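PDB 6HXI: succinyl-CoA ligase (ADP-forming) subunit alpha from Methanosaeta concilii, which joins a CoA-ligase-family region to a region partly matching the citrate synthase C-terminal domain and binds coenzyme A. Local coordinates for residues Q21-A24 with I25-L29; K55-G59 with T60-I64; A148-G152 with N153-T157; I336-D339 with Y340-L344; F87-H90 with R91-F94. All blocks are in the same frame, centred on the assembly; numbering follows the deposited sequence.

Contact 1: residues Q21-A24 with I25-L29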
# COMPACT_ATOMS: atom_id res chain seq x y z
N GLN B 21 28.33 -13.28 20.74
CA GLN B 21 29.20 -12.25 21.31
C GLN B 21 29.97 -11.60 20.19
O GLN B 21 31.11 -11.96 19.93
CB GLN B 21 30.12 -12.86 22.39
CG GLN B 21 29.37 -13.36 23.63
CD GLN B 21 28.82 -12.27 24.52
OE1 GLN B 21 29.48 -11.25 24.76
NE2 GLN B 21 27.61 -12.45 25.04
N THR B 22 29.34 -10.67 19.51
CA THR B 22 29.86 -10.00 18.31
C THR B 22 31.21 -9.30 18.55
O THR B 22 32.09 -9.38 17.69
CB THR B 22 28.82 -9.05 17.70
OG1 THR B 22 28.63 -7.95 18.59
CG2 THR B 22 27.48 -9.72 17.44
N ASN B 23 31.39 -8.63 19.69
CA ASN B 23 32.67 -7.97 19.99
C ASN B 23 33.82 -8.97 20.20
O ASN B 23 34.91 -8.77 19.68
CB ASN B 23 32.54 -7.03 21.20
CG ASN B 23 33.49 -5.86 21.19
OD1 ASN B 23 34.23 -5.62 20.22
ND2 ASN B 23 33.48 -5.09 22.26
N ALA B 24 33.54 -10.07 20.93
CA ALA B 24 34.49 -11.15 21.20
C ALA B 24 34.85 -11.83 19.87
O ALA B 24 36.03 -12.07 19.61
CB ALA B 24 33.85 -12.16 22.15
N ILE B 25 33.84 -12.08 19.00
CA ILE B 25 34.05 -12.65 17.67
C ILE B 25 35.01 -11.74 16.90
O ILE B 25 36.03 -12.24 16.38
CB ILE B 25 32.72 -12.88 16.91
CG1 ILE B 25 31.92 -14.05 17.53
CG2 ILE B 25 32.97 -13.14 15.42
CD1 ILE B 25 30.35 -13.94 17.33
N GLN B 26 34.70 -10.42 16.85
CA GLN B 26 35.55 -9.45 16.17
C GLN B 26 37.00 -9.41 16.72
O GLN B 26 37.94 -9.30 15.93
CB GLN B 26 34.93 -8.03 16.13
CG GLN B 26 35.67 -7.07 15.18
CD GLN B 26 35.70 -7.59 13.76
OE1 GLN B 26 34.70 -7.53 13.03
NE2 GLN B 26 36.82 -8.15 13.33
N ARG B 27 37.16 -9.52 18.05
CA ARG B 27 38.47 -9.50 18.71
C ARG B 27 39.31 -10.68 18.25
O ARG B 27 40.49 -10.50 17.92
CB ARG B 27 38.32 -9.51 20.25
CG ARG B 27 37.82 -8.18 20.78
CD ARG B 27 38.15 -7.98 22.22
NE ARG B 27 37.95 -6.59 22.59
CZ ARG B 27 36.91 -6.15 23.27
NH1 ARG B 27 36.80 -4.86 23.57
NH2 ARG B 27 35.95 -6.98 23.65
N MET B 28 38.69 -11.89 18.18
CA MET B 28 39.39 -13.09 17.72
C MET B 28 39.88 -12.92 16.27
O MET B 28 41.06 -13.12 15.99
CB MET B 28 38.51 -14.34 17.88
CG MET B 28 38.38 -14.77 19.32
SD MET B 28 37.29 -16.19 19.57
CE MET B 28 38.28 -17.50 18.90
N LEU B 29 38.99 -12.46 15.38
CA LEU B 29 39.31 -12.24 13.97
C LEU B 29 40.40 -11.19 13.79
O LEU B 29 41.29 -11.36 12.95
CB LEU B 29 38.06 -11.85 13.17
CG LEU B 29 37.00 -12.93 13.06
CD1 LEU B 29 35.70 -12.36 12.52
CD2 LEU B 29 37.49 -14.08 12.20
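N23 and R27 lie one turn apart on the first turns of helix 22-34, the helix of a beta-alpha-beta unit between strands 15-18 and 42-46 of the Rossmann-like coenzyme A-binding fold. The carboxamide of N23 comes over one face of the R27 guanidinium, with OD1 4.0 Å above its plane. The two flat groups are inclined by 38°, neither stacked flat nor perpendicular. N23 ND2 approaches R27 NH2 to 3.4 Å, but both are donors, so this is packing and not a bond. The polar end of R27 is held from beyond the helix, where NH2 donates to N153 OD1. Swinging CG opposite the backbone N of N23 (chi1 -151°) brings its amide toward R27, whose chain runs extended from CG to NE.

Beneath these side chains the helix starts with four successive i-to-i+4 bonds. Q21 sits at the N-cap position; its O receives I25 N at 2.9 Å. M28 N closes the series on A24 O at 3.0 Å. Q26 directs its chain away from the preceding turn, bending at chi2, and its OE1 accepts from F57 N of the neighbouring hairpin. I25 packs toward strand 42-46 and A24 against F87, both buried; Q21 also touches F87 and belongs to the coenzyme A pocket. The branch of I25 that bears CD1 folds back along the first turn, placing CG1 3.3 Å and CD1 3.4 Å from the Q21 O that the same residue's N-H engages.

Contact 2: residues K55-G59 with T60-I64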
# COMPACT_ATOMS: atom_id res chain seq x y z
N LYS B 55 28.23 -11.40 9.85
CA LYS B 55 29.24 -10.65 9.11
C LYS B 55 30.19 -9.94 10.07
O LYS B 55 29.76 -9.29 11.01
CB LYS B 55 28.55 -9.67 8.15
CG LYS B 55 29.50 -8.84 7.29
CD LYS B 55 28.78 -8.14 6.11
CE LYS B 55 27.66 -7.23 6.52
NZ LYS B 55 28.10 -6.25 7.55
N ALA B 56 31.48 -10.06 9.83
CA ALA B 56 32.53 -9.43 10.63
C ALA B 56 33.66 -8.98 9.69
O ALA B 56 33.62 -9.28 8.49
CB ALA B 56 33.07 -10.44 11.64
N PHE B 57 34.65 -8.29 10.23
CA PHE B 57 35.82 -7.84 9.48
C PHE B 57 36.98 -8.82 9.55
O PHE B 57 37.23 -9.43 10.59
CB PHE B 57 36.34 -6.52 10.06
CG PHE B 57 35.62 -5.27 9.63
CD1 PHE B 57 35.68 -4.83 8.31
CD2 PHE B 57 34.88 -4.53 10.55
CE1 PHE B 57 35.05 -3.65 7.93
CE2 PHE B 57 34.25 -3.35 10.16
CZ PHE B 57 34.33 -2.92 8.85
N TRP B 58 37.76 -8.85 8.46
CA TRP B 58 39.06 -9.50 8.29
C TRP B 58 39.93 -8.32 7.83
O TRP B 58 40.00 -8.03 6.65
CB TRP B 58 38.99 -10.60 7.23
CG TRP B 58 40.30 -11.32 7.07
CD1 TRP B 58 41.20 -11.18 6.05
CD2 TRP B 58 40.89 -12.23 8.00
NE1 TRP B 58 42.29 -11.98 6.27
CE2 TRP B 58 42.12 -12.65 7.45
CE3 TRP B 58 40.48 -12.77 9.22
CZ2 TRP B 58 42.95 -13.57 8.10
CZ3 TRP B 58 41.29 -13.70 9.86
CH2 TRP B 58 42.52 -14.08 9.31
N GLY B 59 40.43 -7.56 8.78
CA GLY B 59 41.18 -6.34 8.51
C GLY B 59 40.19 -5.23 8.19
O GLY B 59 39.47 -4.76 9.07
N THR B 60 40.08 -4.90 6.90
CA THR B 60 39.16 -3.91 6.35
C THR B 60 38.17 -4.62 5.41
O THR B 60 37.29 -3.97 4.86
CB THR B 60 39.91 -2.83 5.54
OG1 THR B 60 40.62 -3.42 4.45
CG2 THR B 60 40.86 -2.03 6.37
N LYS B 61 38.36 -5.93 5.20
CA LYS B 61 37.54 -6.74 4.31
C LYS B 61 36.48 -7.47 5.15
O LYS B 61 36.81 -8.08 6.14
CB LYS B 61 38.44 -7.76 3.56
CG LYS B 61 37.73 -8.65 2.54
CD LYS B 61 38.62 -9.78 2.02
CE LYS B 61 38.42 -11.07 2.76
NZ LYS B 61 39.52 -12.06 2.51
N GLU B 62 35.22 -7.42 4.71
CA GLU B 62 34.14 -8.08 5.41
C GLU B 62 33.98 -9.53 4.99
O GLU B 62 34.08 -9.85 3.81
CB GLU B 62 32.85 -7.30 5.24
CG GLU B 62 32.87 -6.03 6.06
CD GLU B 62 31.54 -5.31 6.09
OE1 GLU B 62 30.96 -5.09 5.00
OE2 GLU B 62 31.05 -5.03 7.20
N ILE B 63 33.79 -10.42 5.97
CA ILE B 63 33.66 -11.86 5.73
C ILE B 63 32.38 -12.41 6.34
O ILE B 63 31.80 -11.76 7.21
CB ILE B 63 34.93 -12.68 6.17
CG1 ILE B 63 35.19 -12.60 7.69
CG2 ILE B 63 36.18 -12.28 5.35
CD1 ILE B 63 35.88 -13.83 8.27
N ILE B 64 31.96 -13.60 5.92
CA ILE B 64 30.74 -14.22 6.44
C ILE B 64 31.09 -15.45 7.28
O ILE B 64 31.81 -16.32 6.82
CB ILE B 64 29.71 -14.55 5.30
CG1 ILE B 64 29.25 -13.29 4.50
CG2 ILE B 64 28.51 -15.36 5.76
CD1 ILE B 64 28.87 -12.05 5.28
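Strands 55-58 and 61-64 run antiparallel with their short axes at 135°, and two hydrogen-bonded pairs, A56 with I63 and W58 with K61, alternate with the non-hydrogen-bonded pairs K55-I64 and F57-E62. In the pair that flanks the turn, K61 N to W58 O (3.0 Å) closes the turn, and W58 N meets K61 O at 2.6 Å; farther along, I63 N meets A56 O at 2.8 Å.

One face carries K55, F57, E62 and I64. The E62 chain, extended beyond CG, lays its CG 3.7 Å from F57 CE1 and holds OE2 above the F57 ring, toward the rim. K55 bends at chi3 (58°) and chi4, bringing NZ to E62 OE2 at 3.2 Å; in this salt bridge NZ comes from above the carboxylate plane, 47° out of it. T353 of the second subunit takes up both ends, its O bonded to K55 NZ and its OG1 to E62 OE1, so the ion pair is built into the subunit interface. The other face presents W58 and I63, whose CB and CG2 touch at 3.8 Å.

G59 and T60 occupy the corners of a type II' turn, G59 with the positive phi this turn requires: a tight two-residue beta hairpin at the edge of the mixed sheet.

Contact 3: residues A148-G152 with N153-T157; sequences AFRIG and NTAGT
Two overlapping beta turns, type II' from I151 to T154 and type II from N153 to G156, carry the chain from edge strand 149-150 toward helix 158-163, and R150, at the end of the strand, reaches forward over both turns. Its guanidinium grips T154 O side-on with two nitrogens, NE and NH1, each at 2.8 Å from that oxygen. NH1 also donates to G156 O at 2.6 Å, an oxygen that lies in the guanidinium plane. A bend at chi3 (-90°) turns the head of R150 alongside the second turn. Its remaining nitrogen, NH2, bonds R27 O of helix 22-34.

In the first turn I151 O takes two donors, T154 N at 2.9 Å and T154 OG1 at 2.7 Å. The hydroxyl comes in the carbonyl plane, whereas the N-H is tilted 24° from it, so backbone and side chain of T154 converge on a single oxygen. G152 supplies the positive phi of the first corner of the type II' turn, and A155 that of the second corner of the type II turn.

All three guanidinium nitrogens of R150 thus donate to main-chain carbonyls. The buried positive charge is probably spread over these peptide dipoles, and the fan of bonds fixes the rotation of the head while tying the loop to its strand.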
# COMPACT_ATOMS: atom_id res chain seq x y z
N ALA B 148 49.29 -16.93 17.35
CA ALA B 148 48.55 -18.09 16.82
C ALA B 148 47.03 -18.10 17.07
O ALA B 148 46.28 -18.26 16.11
CB ALA B 148 49.17 -19.36 17.36
N PHE B 149 46.58 -17.97 18.33
CA PHE B 149 45.15 -18.04 18.66
C PHE B 149 44.85 -17.31 19.96
O PHE B 149 45.66 -17.36 20.89
CB PHE B 149 44.71 -19.53 18.80
CG PHE B 149 43.25 -19.79 19.10
CD1 PHE B 149 42.32 -19.90 18.07
CD2 PHE B 149 42.81 -19.95 20.41
CE1 PHE B 149 40.97 -20.15 18.35
CE2 PHE B 149 41.45 -20.18 20.69
CZ PHE B 149 40.54 -20.28 19.66
N ARG B 150 43.66 -16.71 20.04
CA ARG B 150 43.19 -16.07 21.27
C ARG B 150 41.80 -16.61 21.63
O ARG B 150 40.96 -16.83 20.75
CB ARG B 150 43.20 -14.53 21.14
CG ARG B 150 41.84 -13.90 20.91
CD ARG B 150 41.91 -12.49 20.39
NE ARG B 150 41.93 -11.55 21.49
CZ ARG B 150 41.94 -10.23 21.36
NH1 ARG B 150 42.01 -9.46 22.42
NH2 ARG B 150 41.90 -9.67 20.15
N ILE B 151 41.55 -16.79 22.93
CA ILE B 151 40.23 -17.21 23.41
C ILE B 151 39.41 -15.94 23.66
O ILE B 151 39.75 -15.17 24.56
CB ILE B 151 40.27 -18.09 24.67
CG1 ILE B 151 40.99 -19.41 24.41
CG2 ILE B 151 38.84 -18.34 25.17
CD1 ILE B 151 41.53 -20.08 25.70
N GLY B 152 38.35 -15.74 22.85
CA GLY B 152 37.42 -14.62 22.99
C GLY B 152 38.06 -13.26 23.19
O GLY B 152 38.81 -12.78 22.34
N ASN B 153 37.81 -12.67 24.35
CA ASN B 153 38.32 -11.34 24.71
C ASN B 153 39.72 -11.31 25.31
O ASN B 153 40.19 -10.23 25.67
CB ASN B 153 37.35 -10.67 25.67
CG ASN B 153 35.99 -10.41 25.06
OD1 ASN B 153 35.87 -9.71 24.07
ND2 ASN B 153 34.93 -10.89 25.70
N THR B 154 40.39 -12.47 25.42
CA THR B 154 41.74 -12.50 26.02
C THR B 154 42.68 -11.50 25.37
O THR B 154 42.85 -11.51 24.15
CB THR B 154 42.32 -13.89 26.01
OG1 THR B 154 41.39 -14.76 26.64
CG2 THR B 154 43.67 -13.97 26.70
N ALA B 155 43.27 -10.62 26.22
CA ALA B 155 44.26 -9.58 25.90
C ALA B 155 43.67 -8.30 25.27
O ALA B 155 44.42 -7.48 24.75
CB ALA B 155 45.40 -10.13 25.05
N GLY B 156 42.36 -8.12 25.40
CA GLY B 156 41.65 -6.89 25.06
C GLY B 156 41.76 -6.31 23.67
O GLY B 156 41.46 -6.98 22.68
N THR B 157 42.08 -5.02 23.61
CA THR B 157 42.12 -4.27 22.34
C THR B 157 43.31 -4.62 21.47
O THR B 157 44.34 -5.06 21.98
CB THR B 157 42.06 -2.75 22.61
OG1 THR B 157 43.25 -2.31 23.26
CG2 THR B 157 40.84 -2.35 23.46

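Contact 4: residues I336-D339 with Y340-L344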
# COMPACT_ATOMS: atom_id res chain seq x y z
N ILE B 336 45.60 -2.14 11.99
CA ILE B 336 44.16 -2.25 11.70
C ILE B 336 43.55 -0.84 11.88
O ILE B 336 43.85 -0.16 12.87
CB ILE B 336 43.44 -3.33 12.59
CG1 ILE B 336 43.78 -4.77 12.14
CG2 ILE B 336 41.89 -3.14 12.61
CD1 ILE B 336 42.95 -5.94 12.83
N PRO B 337 42.70 -0.38 10.94
CA PRO B 337 42.08 0.95 11.12
C PRO B 337 41.16 0.99 12.33
O PRO B 337 40.66 -0.05 12.78
CB PRO B 337 41.27 1.15 9.84
CG PRO B 337 41.71 0.12 8.89
CD PRO B 337 42.22 -1.03 9.71
N THR B 338 40.97 2.19 12.88
CA THR B 338 40.10 2.42 14.04
C THR B 338 38.68 2.11 13.61
O THR B 338 38.32 2.39 12.47
CB THR B 338 40.22 3.88 14.49
OG1 THR B 338 41.58 4.11 14.85
CG2 THR B 338 39.30 4.24 15.66
N ASP B 339 37.87 1.53 14.51
CA ASP B 339 36.47 1.28 14.25
C ASP B 339 35.79 2.64 14.19
O ASP B 339 36.14 3.55 14.95
CB ASP B 339 35.88 0.39 15.35
CG ASP B 339 36.31 -1.06 15.26
OD1 ASP B 339 36.32 -1.60 14.14
OD2 ASP B 339 36.61 -1.67 16.31
N TYR B 340 34.87 2.79 13.24
CA TYR B 340 34.08 4.01 13.04
C TYR B 340 33.44 4.48 14.34
O TYR B 340 33.57 5.65 14.69
CB TYR B 340 32.99 3.72 11.98
CG TYR B 340 31.75 4.57 12.07
CD1 TYR B 340 31.77 5.91 11.68
CD2 TYR B 340 30.54 4.04 12.50
CE1 TYR B 340 30.64 6.71 11.77
CE2 TYR B 340 29.39 4.82 12.57
CZ TYR B 340 29.44 6.14 12.17
OH TYR B 340 28.30 6.91 12.20
N SER B 341 32.73 3.57 15.05
CA SER B 341 32.02 3.91 16.29
C SER B 341 32.95 4.47 17.38
O SER B 341 32.54 5.35 18.11
CB SER B 341 31.23 2.71 16.82
OG SER B 341 32.09 1.62 17.12
N LYS B 342 34.21 4.01 17.42
CA LYS B 342 35.19 4.52 18.39
C LYS B 342 35.59 5.96 18.01
O LYS B 342 35.54 6.87 18.85
CB LYS B 342 36.42 3.60 18.46
CG LYS B 342 37.47 4.04 19.47
CD LYS B 342 38.73 3.21 19.34
CE LYS B 342 39.90 3.81 20.08
NZ LYS B 342 41.18 3.31 19.52
N ALA B 343 35.93 6.17 16.73
CA ALA B 343 36.29 7.47 16.14
C ALA B 343 35.17 8.50 16.37
O ALA B 343 35.44 9.64 16.75
CB ALA B 343 36.56 7.30 14.65
N LEU B 344 33.91 8.08 16.18
CA LEU B 344 32.78 8.97 16.40
C LEU B 344 32.55 9.27 17.89
O LEU B 344 32.38 10.44 18.24
CB LEU B 344 31.52 8.44 15.72
CG LEU B 344 30.36 9.46 15.53
CD1 LEU B 344 30.77 10.66 14.65
CD2 LEU B 344 29.14 8.80 14.92
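D339 O takes two backbone donors where strand 338-339 passes directly into helix 340-345, with D339 itself at the N-cap position. The A343 N-H bond, 3.2 Å to D339 O, is nearly straight (173°) and lies in the carbonyl plane, the usual opening bond of an alpha-helix. K342 N stands equally far from D339 O, but its angle of 126° makes that bond weak.

The carboxylate of D339 makes no capping bond to the helix. Its OD1 instead forms a salt bridge with R350 of the second subunit, and T338 and D339 pair in parallel with a strand of that same subunit, so the sheet continues over the interface. Y340 likewise points away from the preceding strand: its ring meets K351 of the second subunit in a cation-pi contact and its OH bonds E604 of the fourth.

The main side-chain meeting across the junction is between T338 and K342, which run at about a right angle to each other. T338 turns its methyl rather than its hydroxyl toward the helix. K342 starts with CG opposite the backbone N (chi1 -178°) and stays extended, passing across that methyl before its ammonium group forms a salt bridge with E159. The touch is purely aliphatic, T338 CG2 to K342 CD at 3.9 Å, and the same methyl lies 4.2 Å from A343 CB.

Contact 5: residues F87-H90 with R91-F94; sequences FASH and RSAF. With COA (coenzyme A), chain G.
The H90 ring carries R91 CG over one face, a CH-pi contact in which CG stands 4.2 Å from the ring centroid and 19° off its normal. The R91 guanidinium, turned 66° from that ring, brings its NH2 within 3.2 Å of H90 CE1 while its edge meets the 3'-phosphate of coenzyme A. That phosphorus lies in the guanidinium plane, and both NE and NH1 bond the single oxygen O7A, R91 NE at 2.8 Å from it. The bend of R91 at chi3 (-65°) folds the head back so that this edge addresses the phosphate. At the edge of the F87 ring lies a methyl of the ligand, CEP.

O7A has a third donor: S89 OG reaches it at 2.5 Å. The same hydroxyl accepts R91 N at 3.0 Å, so the backbone of R91 helps position the serine that its side chain works beside. S92 OG takes the neighbouring phosphate oxygen, O9A, at 2.7 Å, and K479 of the third subunit bonds both S92 OG and the coenzyme.

S89 O is shared by A93 N, 2.8 Å away, and by S92 N, which comes from above the carbonyl plane; together they curl the chain into the helix. A water bridges H90 O and F94 N. Serines and an arginine thus gather round a phosphate between strand 83-86 and helix 93-102, in the loop from the C-terminal end of a strand to the following helix, where Rossmann-like folds commonly bind their cofactors.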
# COMPACT_ATOMS: atom_id res chain seq x y z
N PHE B 87 30.42 -18.76 25.81
CA PHE B 87 29.91 -17.53 26.43
C PHE B 87 28.51 -17.69 27.01
O PHE B 87 27.84 -16.70 27.23
CB PHE B 87 29.90 -16.36 25.45
CG PHE B 87 31.25 -15.79 25.15
CD1 PHE B 87 31.85 -14.89 26.03
CD2 PHE B 87 31.89 -16.06 23.95
CE1 PHE B 87 33.10 -14.33 25.75
CE2 PHE B 87 33.14 -15.49 23.66
CZ PHE B 87 33.75 -14.66 24.59
N ALA B 88 28.08 -18.93 27.29
CA ALA B 88 26.77 -19.17 27.92
C ALA B 88 26.80 -18.59 29.34
O ALA B 88 27.86 -18.50 29.93
CB ALA B 88 26.51 -20.67 27.99
N SER B 89 25.65 -18.17 29.87
CA SER B 89 25.57 -17.64 31.24
C SER B 89 25.89 -18.78 32.28
O SER B 89 25.98 -19.96 31.91
CB SER B 89 24.17 -17.08 31.51
OG SER B 89 23.31 -18.11 31.99
N HIS B 90 25.99 -18.43 33.58
CA HIS B 90 26.25 -19.42 34.62
C HIS B 90 25.10 -20.43 34.76
O HIS B 90 25.28 -21.50 35.32
CB HIS B 90 26.58 -18.74 35.96
CG HIS B 90 25.47 -18.00 36.62
ND1 HIS B 90 25.21 -16.66 36.33
CD2 HIS B 90 24.64 -18.39 37.61
CE1 HIS B 90 24.20 -16.31 37.12
NE2 HIS B 90 23.82 -17.31 37.90
N ARG B 91 23.94 -20.07 34.22
CA ARG B 91 22.74 -20.90 34.24
C ARG B 91 22.77 -21.95 33.14
O ARG B 91 22.10 -22.97 33.29
CB ARG B 91 21.47 -20.02 34.13
CG ARG B 91 21.28 -19.10 35.35
CD ARG B 91 20.16 -18.08 35.13
NE ARG B 91 20.55 -17.17 34.06
CZ ARG B 91 21.24 -16.05 34.23
NH1 ARG B 91 21.63 -15.36 33.19
NH2 ARG B 91 21.51 -15.61 35.45
N SER B 92 23.58 -21.73 32.09
CA SER B 92 23.65 -22.61 30.92
C SER B 92 25.03 -23.20 30.63
O SER B 92 25.15 -24.06 29.76
CB SER B 92 23.17 -21.85 29.69
OG SER B 92 21.80 -21.52 29.82
N ALA B 93 26.06 -22.70 31.32
CA ALA B 93 27.45 -23.11 31.15
C ALA B 93 27.67 -24.61 31.28
O ALA B 93 28.34 -25.18 30.43
CB ALA B 93 28.33 -22.35 32.13
N PHE B 94 27.05 -25.26 32.31
CA PHE B 94 27.21 -26.71 32.49
C PHE B 94 26.67 -27.53 31.33
O PHE B 94 27.42 -28.31 30.75
CB PHE B 94 26.61 -27.17 33.82
CG PHE B 94 26.78 -28.64 34.14
CD1 PHE B 94 27.98 -29.13 34.65
CD2 PHE B 94 25.71 -29.53 34.00
CE1 PHE B 94 28.12 -30.49 34.96
CE2 PHE B 94 25.85 -30.88 34.31
CZ PHE B 94 27.05 -31.35 34.79
N1A COA G . 12.98 -13.44 27.01
C2A COA G . 13.40 -14.37 27.87
N3A COA G . 14.65 -14.63 28.28
C4A COA G . 15.54 -13.85 27.65
C5A COA G . 15.26 -12.85 26.73
C6A COA G . 13.90 -12.62 26.44
N6A COA G . 13.47 -11.64 25.65
N7A COA G . 16.43 -12.31 26.22
C8A COA G . 17.37 -12.98 26.83
N9A COA G . 16.91 -13.93 27.71
C1B COA G . 17.70 -14.86 28.52
C2B COA G . 18.67 -15.74 27.74
O2B COA G . 18.00 -16.88 27.18
C3B COA G . 19.64 -16.13 28.86
O3B COA G . 19.11 -17.19 29.69
P3B COA G . 20.02 -18.21 30.51
O7A COA G . 20.95 -17.40 31.34
O8A COA G . 19.07 -19.03 31.31
O9A COA G . 20.70 -19.10 29.46
C4B COA G . 19.65 -14.91 29.79
O4B COA G . 18.50 -14.12 29.42
C5B COA G . 20.90 -14.07 29.72
O5B COA G . 21.24 -13.89 28.34
P1A COA G . 22.79 -13.99 27.82
O1A COA G . 23.01 -13.42 26.47
O2A COA G . 23.36 -15.38 27.99
O3A COA G . 23.38 -13.03 28.96
P2A COA G . 24.71 -12.24 29.33
O4A COA G . 24.66 -10.89 28.75
O5A COA G . 24.72 -12.18 30.84
O6A COA G . 25.96 -13.10 28.76
CBP COA G . 28.09 -13.80 29.72
CCP COA G . 26.61 -14.13 29.53
CDP COA G . 28.74 -14.94 30.52
CEP COA G . 28.82 -13.65 28.37
CAP COA G . 28.20 -12.46 30.51
OAP COA G . 27.33 -12.45 31.63
C9P COA G . 29.60 -12.05 30.96
O9P COA G . 30.36 -11.50 30.16
N8P COA G . 29.92 -12.30 32.24
C7P COA G . 31.25 -12.05 32.78
C6P COA G . 31.93 -13.32 33.19
C5P COA G . 33.27 -13.07 33.85
O5P COA G . 33.47 -12.04 34.49
N4P COA G . 34.20 -14.01 33.69
C3P COA G . 35.56 -13.87 34.17
C2P COA G . 36.43 -13.05 33.24
S1P COA G . 38.11 -13.17 33.91
O HOH W 1 25.46 -24.02 34.47

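Contacts 1 and 5 sit at the starts of two helices that follow strands of one mixed sheet, and F87 packs against Q21 and A24 between them. Contact 3, wholly buried, lies beside contact 1 and meets charge with carbonyl oxygens, whereas contact 5 directs its polar groups at a phosphate. Contact 2 is a hairpin at the edge of the sheet against which the helix of contact 1 packs, and is partly open; its ion pair looks to another subunit. Contact 4 also begins a helix, but far from contact 5: D339 and Y340 bind other subunits, while K342 pairs within the chain. It touches contact 2 through T60 and P337, while about 16 Å separate its nearest atoms from contact 5.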